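Long-range contacts in anti-H(O) lectin 1 (Ulex europaeus, PDB 1FX5), which binds L-fucose, a specificity that lets this calcium- and manganese-containing legume lectin recognise the O(H) blood group: residues A85-T90 and D127-P132; P141-D146 and E156-R161. One frame throughout, in Å; residues are numbered along the deposited sequence.

Interaction 1. Residues A85-T90 and D127-P132. With CA (calcium ion), chain G; MN (manganese (II) ion), chain F.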
loop_
_atom_site.group_PDB
_atom_site.type_symbol
_atom_site.label_atom_id
_atom_site.label_comp_id
_atom_site.label_asym_id
_atom_site.label_seq_id
_atom_site.Cartn_x
_atom_site.Cartn_y
_atom_site.Cartn_z
ATOM N N ALA A 85 -22.027 24.553 14.549
ATOM C CA ALA A 85 -20.678 24.019 14.287
ATOM C C ALA A 85 -20.463 23.603 12.833
ATOM O O ALA A 85 -21.364 23.044 12.201
ATOM C CB ALA A 85 -20.392 22.874 15.211
ATOM N N THR A 86 -19.243 23.826 12.337
ATOM C CA THR A 86 -18.854 23.514 10.953
ATOM C C THR A 86 -17.545 22.686 10.973
ATOM O O THR A 86 -17.013 22.464 12.054
ATOM C CB THR A 86 -18.612 24.863 10.178
ATOM O OG1 THR A 86 -17.359 25.434 10.581
ATOM C CG2 THR A 86 -19.716 25.903 10.465
ATOM N N ASP A 87 -17.058 22.130 9.847
ATOM C CA ASP A 87 -17.654 22.189 8.499
ATOM C C ASP A 87 -18.001 20.792 7.980
ATOM O O ASP A 87 -18.767 20.680 7.019
ATOM C CB ASP A 87 -16.716 22.852 7.493
ATOM C CG ASP A 87 -16.918 24.336 7.417
ATOM O OD1 ASP A 87 -16.126 25.053 8.060
ATOM O OD2 ASP A 87 -17.877 24.786 6.757
ATOM N N GLY A 88 -17.374 19.755 8.563
ATOM C CA GLY A 88 -17.632 18.382 8.153
ATOM C C GLY A 88 -16.407 17.583 7.742
ATOM O O GLY A 88 -15.269 18.009 7.970
ATOM N N LEU A 89 -16.623 16.377 7.223
ATOM C CA LEU A 89 -15.510 15.546 6.796
ATOM C C LEU A 89 -15.802 15.010 5.391
ATOM O O LEU A 89 -16.949 15.042 4.923
ATOM C CB LEU A 89 -15.188 14.430 7.795
ATOM C CG LEU A 89 -16.217 13.338 8.017
ATOM C CD1 LEU A 89 -15.516 12.013 8.257
ATOM C CD2 LEU A 89 -17.095 13.706 9.189
ATOM N N THR A 90 -14.805 14.370 4.796
ATOM C CA THR A 90 -14.955 13.857 3.457
ATOM C C THR A 90 -14.141 12.595 3.169
ATOM O O THR A 90 -13.093 12.384 3.813
ATOM C CB THR A 90 -14.357 15.012 2.556
ATOM O OG1 THR A 90 -15.377 15.725 1.857
ATOM C CG2 THR A 90 -13.260 14.581 1.667
ATOM N N ASP A 127 -21.385 17.039 5.158
ATOM C CA ASP A 127 -21.445 18.478 5.319
ATOM C C ASP A 127 -22.313 18.933 6.487
ATOM O O ASP A 127 -23.549 18.864 6.422
ATOM C CB ASP A 127 -21.931 19.045 3.982
ATOM C CG ASP A 127 -21.682 20.532 3.841
ATOM O OD1 ASP A 127 -21.657 21.040 2.703
ATOM O OD2 ASP A 127 -21.517 21.205 4.860
ATOM N N THR A 128 -21.664 19.496 7.507
ATOM C CA THR A 128 -22.374 19.966 8.699
ATOM C C THR A 128 -23.027 21.355 8.680
ATOM O O THR A 128 -23.671 21.726 9.662
ATOM C CB THR A 128 -21.516 19.799 9.979
ATOM O OG1 THR A 128 -20.364 20.637 9.885
ATOM C CG2 THR A 128 -21.071 18.352 10.165
ATOM N N ILE A 129 -22.847 22.131 7.606
ATOM C CA ILE A 129 -23.465 23.466 7.513
ATOM C C ILE A 129 -23.838 23.846 6.064
ATOM O O ILE A 129 -22.994 23.728 5.151
ATOM C CB ILE A 129 -22.569 24.581 8.156
ATOM C CG1 ILE A 129 -23.411 25.821 8.487
ATOM C CG2 ILE A 129 -21.381 24.957 7.259
ATOM C CD1 ILE A 129 -24.178 25.741 9.828
ATOM N N GLY A 130 -25.094 24.276 5.856
ATOM C CA GLY A 130 -25.581 24.676 4.528
ATOM C C GLY A 130 -25.907 26.163 4.351
ATOM O O GLY A 130 -25.302 27.012 5.009
ATOM N N SER A 131 -26.820 26.512 3.445
ATOM C CA SER A 131 -27.153 27.925 3.258
ATOM C C SER A 131 -27.965 28.405 4.459
ATOM O O SER A 131 -28.695 27.612 5.069
ATOM C CB SER A 131 -27.942 28.152 1.964
ATOM O OG SER A 131 -29.060 27.301 1.911
ATOM N N PRO A 132 -27.941 29.721 4.751
ATOM C CA PRO A 132 -27.252 30.827 4.073
ATOM C C PRO A 132 -25.732 30.900 4.284
ATOM O O PRO A 132 -25.035 31.588 3.528
ATOM C CB PRO A 132 -27.892 32.083 4.704
ATOM C CG PRO A 132 -29.099 31.589 5.411
ATOM C CD PRO A 132 -28.700 30.236 5.902
HETATM CA CA CA G . -21.187 23.373 3.671
HETATM MN MN MN F . -22.420 20.722 0.701
HETATM O O HOH W 1 -19.504 23.043 5.199
HETATM O O HOH W 2 -20.608 21.244 -0.273
HETATM O O HOH W 3 -23.416 20.259 -1.199
HETATM O O HOH W 4 -19.644 23.148 1.917
#
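Ile129 places CG1 anti to its backbone N (chi1 -160°), and this leaves CG2 turned toward Thr86 and Asp87. CG2 of Ile129 lies 3.7 Å from CG2 of Thr86 and 3.5 Å from OD2 of Asp87. In Thr128 the hydroxyl sits between N and carbonyl carbon (chi1 64°), with OG1 over the Asp87-Gly88 peptide, 3.0 Å from Asp87 C. The Thr86-Asp87 peptide is cis, a hallmark of legume lectins. Gly88 pairs with Asp127 in an antiparallel, non-hydrogen-bonded bridge. Just beyond it, Thr128 N donates to Asp87 O at 3.2 Å. Asp127 OD2 accepts from Ile129 N, forming an Asx turn. Both its carboxylate oxygens bind calcium, and OD1 also binds manganese at 2.2 Å. Ile129 O reaches calcium at 2.4 Å; Asn134 and Asp137 complete the protein ligands. Water 1, 2.3 Å from the calcium ion, donates to both O and OD2 of Asp87. Asp87 is thus a second-shell residue, tied to the calcium through water. Its OD2 also bonds a bound methylpentanediol, probably from the crystallisation liquor, consistent with the sugar-binding role of the matching aspartate in other legume lectins. The two metals probably offset the negative charge gathered here and help fix the cis-peptide turn.

Interaction 2. Residues P141-D146 and E156-R161. With MN (manganese (II) ion), chain F.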
loop_
_atom_site.group_PDB
_atom_site.type_symbol
_atom_site.label_atom_id
_atom_site.label_comp_id
_atom_site.label_asym_id
_atom_site.label_seq_id
_atom_site.Cartn_x
_atom_site.Cartn_y
_atom_site.Cartn_z
ATOM N N PRO A 141 -27.916 20.598 7.127
ATOM C CA PRO A 141 -26.761 19.671 7.070
ATOM C C PRO A 141 -27.144 18.574 6.062
ATOM O O PRO A 141 -28.337 18.256 5.922
ATOM C CB PRO A 141 -26.683 19.124 8.492
ATOM C CG PRO A 141 -27.222 20.274 9.324
ATOM C CD PRO A 141 -28.416 20.735 8.507
ATOM N N HIS A 142 -26.166 17.949 5.413
ATOM C CA HIS A 142 -26.498 16.921 4.427
ATOM C C HIS A 142 -25.310 16.068 3.992
ATOM O O HIS A 142 -24.151 16.418 4.287
ATOM C CB HIS A 142 -26.998 17.666 3.176
ATOM C CG HIS A 142 -26.044 18.736 2.695
ATOM N ND1 HIS A 142 -25.872 19.959 3.313
ATOM C CD2 HIS A 142 -25.154 18.719 1.669
ATOM C CE1 HIS A 142 -24.904 20.632 2.674
ATOM N NE2 HIS A 142 -24.430 19.927 1.662
ATOM N N ILE A 143 -25.587 14.899 3.402
ATOM C CA ILE A 143 -24.482 14.065 2.921
ATOM C C ILE A 143 -24.641 14.133 1.383
ATOM O O ILE A 143 -25.760 13.975 0.860
ATOM C CB ILE A 143 -24.389 12.583 3.480
ATOM C CG1 ILE A 143 -25.190 11.593 2.648
ATOM C CG2 ILE A 143 -24.751 12.517 4.937
ATOM C CD1 ILE A 143 -26.683 11.695 2.808
ATOM N N GLY A 144 -23.566 14.489 0.678
ATOM C CA GLY A 144 -23.651 14.577 -0.766
ATOM C C GLY A 144 -22.504 14.029 -1.587
ATOM O O GLY A 144 -21.444 13.643 -1.070
ATOM N N ILE A 145 -22.744 13.960 -2.889
ATOM C CA ILE A 145 -21.749 13.469 -3.824
ATOM C C ILE A 145 -21.229 14.632 -4.684
ATOM O O ILE A 145 -22.009 15.324 -5.346
ATOM C CB ILE A 145 -22.329 12.310 -4.662
ATOM C CG1 ILE A 145 -22.534 11.109 -3.728
ATOM C CG2 ILE A 145 -21.368 11.929 -5.768
ATOM C CD1 ILE A 145 -23.331 9.972 -4.310
ATOM N N ASP A 146 -19.922 14.884 -4.592
ATOM C CA ASP A 146 -19.274 15.963 -5.341
ATOM C C ASP A 146 -18.409 15.454 -6.476
ATOM O O ASP A 146 -17.574 14.573 -6.282
ATOM C CB ASP A 146 -18.369 16.791 -4.424
ATOM C CG ASP A 146 -19.087 17.363 -3.225
ATOM O OD1 ASP A 146 -20.329 17.365 -3.167
ATOM O OD2 ASP A 146 -18.398 17.828 -2.317
ATOM N N GLU A 156 -28.625 14.467 0.315
ATOM C CA GLU A 156 -29.772 14.068 1.131
ATOM C C GLU A 156 -29.648 14.718 2.504
ATOM O O GLU A 156 -28.534 14.857 3.047
ATOM C CB GLU A 156 -29.870 12.541 1.294
ATOM C CG GLU A 156 -30.020 11.733 -0.024
ATOM C CD GLU A 156 -31.413 11.813 -0.677
ATOM O OE1 GLU A 156 -32.411 12.105 0.018
ATOM O OE2 GLU A 156 -31.511 11.568 -1.898
ATOM N N ARG A 157 -30.786 15.088 3.073
ATOM C CA ARG A 157 -30.836 15.724 4.397
ATOM C C ARG A 157 -30.252 14.835 5.491
ATOM O O ARG A 157 -30.620 13.677 5.592
ATOM C CB ARG A 157 -32.282 16.059 4.769
ATOM C CG ARG A 157 -32.383 16.921 5.991
ATOM C CD ARG A 157 -33.781 17.466 6.098
ATOM N NE ARG A 157 -33.864 18.573 7.045
ATOM C CZ ARG A 157 -34.719 19.589 6.925
ATOM N NH1 ARG A 157 -35.567 19.646 5.895
ATOM N NH2 ARG A 157 -34.726 20.549 7.845
ATOM N N TRP A 158 -29.457 15.425 6.382
ATOM C CA TRP A 158 -28.818 14.704 7.479
ATOM C C TRP A 158 -28.965 15.426 8.824
ATOM O O TRP A 158 -28.592 16.590 8.950
ATOM C CB TRP A 158 -27.311 14.544 7.148
ATOM C CG TRP A 158 -26.374 14.020 8.283
ATOM C CD1 TRP A 158 -26.637 13.015 9.187
ATOM C CD2 TRP A 158 -25.018 14.442 8.553
ATOM N NE1 TRP A 158 -25.535 12.782 9.985
ATOM C CE2 TRP A 158 -24.534 13.647 9.619
ATOM C CE3 TRP A 158 -24.179 15.408 7.986
ATOM C CZ2 TRP A 158 -23.235 13.794 10.138
ATOM C CZ3 TRP A 158 -22.895 15.551 8.494
ATOM C CH2 TRP A 158 -22.430 14.747 9.566
ATOM N N ASN A 159 -29.530 14.759 9.824
ATOM C CA ASN A 159 -29.682 15.388 11.136
ATOM C C ASN A 159 -28.448 14.960 11.941
ATOM O O ASN A 159 -28.448 13.908 12.591
ATOM C CB ASN A 159 -30.965 14.925 11.813
ATOM C CG ASN A 159 -32.207 15.379 11.061
ATOM O OD1 ASN A 159 -33.119 14.595 10.828
ATOM N ND2 ASN A 159 -32.232 16.643 10.645
ATOM N N LYS A 160 -27.395 15.771 11.838
ATOM C CA LYS A 160 -26.111 15.541 12.516
ATOM C C LYS A 160 -26.186 15.397 14.044
ATOM O O LYS A 160 -26.984 16.061 14.696
ATOM C CB LYS A 160 -25.103 16.650 12.112
ATOM C CG LYS A 160 -25.618 18.084 12.356
ATOM C CD LYS A 160 -24.579 19.142 12.026
ATOM C CE LYS A 160 -24.957 20.481 12.648
ATOM N NZ LYS A 160 -23.952 21.544 12.402
ATOM N N ARG A 161 -25.318 14.548 14.598
ATOM C CA ARG A 161 -25.244 14.290 16.030
ATOM C C ARG A 161 -23.776 14.441 16.419
ATOM O O ARG A 161 -22.907 14.062 15.631
ATOM C CB ARG A 161 -25.700 12.858 16.333
ATOM C CG ARG A 161 -27.155 12.572 16.020
ATOM C CD ARG A 161 -27.572 11.175 16.463
ATOM N NE ARG A 161 -28.973 10.919 16.115
ATOM C CZ ARG A 161 -29.576 9.733 16.137
ATOM N NH1 ARG A 161 -28.922 8.643 16.499
ATOM N NH2 ARG A 161 -30.850 9.643 15.761
HETATM MN MN MN F . -22.420 20.722 0.701
HETATM O O HOH W 2 -20.608 21.244 -0.273
HETATM O O HOH W 3 -23.416 20.259 -1.199
#
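Three backbone hydrogen bonds join Pro141-Ile143 to Glu156-Trp158. Ile143 and Glu156 form an antiparallel hydrogen-bonded pair: Ile143 N donates to Glu156 O and Glu156 N to Ile143 O, each at 3.0 Å. The next pair, His142 with Arg157, is non-hydrogen-bonded. Beyond it Trp158 N donates to Pro141 O at 3.1 Å. These bonds close the base of the hairpin made by strands 142-147 and 154-157.

Apolar contacts lie beside them. Ile143 CD1 meets Glu156 CB at 3.6 Å. Ile143 CG2 touches Trp158 CB and sits above one face of the indole, toward its rim. Lys160 CB covers the opposite face, over the centre. Trp158 swings CG to the far side of CB from N (chi1 170°), which carries the ring back alongside His142 and Ile143, with CE3 3.8 Å from His142 O. Phe126 and Ile194 also pack on Trp158, and its NE1 bonds Tyr187 OH. The Lys160 chain, extended beyond CG, crosses the Pro141 ring at about a right angle, with CD 3.9 Å from Pro141 CG. Its ammonium group bonds the carbonyls of Thr128, Pro82 and Lys83.

Of these two segments, His142 supplies the metal ligand. Its CB lies 3.2 Å from Glu156 O, but the imidazole leads away from strand 154-157. CG stands between N and carbonyl carbon (chi1 52°), and NE2 binds manganese at 2.4 Å. Glu125, Asp127 and Asp137 are the other protein ligands; water 2 and water 3 complete the six. ND1 bonds Phe140 O, which fixes the rotation of the ring. This is consistent with a proton on ND1 and a lone pair on NE2 for the metal. Strand 142-147 then probably offers a neutral ligand among three carboxylates.

Overall arrangement
Interactions 1 and 2 lie side by side, their centres 9 Å apart, and share the manganese ion with its waters 2 and 3. Asp127 of interaction 1 and His142 of interaction 2 approach the metal from adjacent strands. Their backbones are probably bonded as well, His142 N to Asp127 O at 3.0 Å. A second probable hydrogen bond runs from Lys160 NZ to Thr128 O at 2.8 Å. Thr128 CG2 also packs on Trp158 CZ3 at 3.7 Å. Strand 122-127 pairs with both strand 88-94 and strand 142-147. Interaction 1 binds both metals and holds Asp87, whose side chain is about 3 Å from the bound diol; interaction 2 adds a manganese ligand.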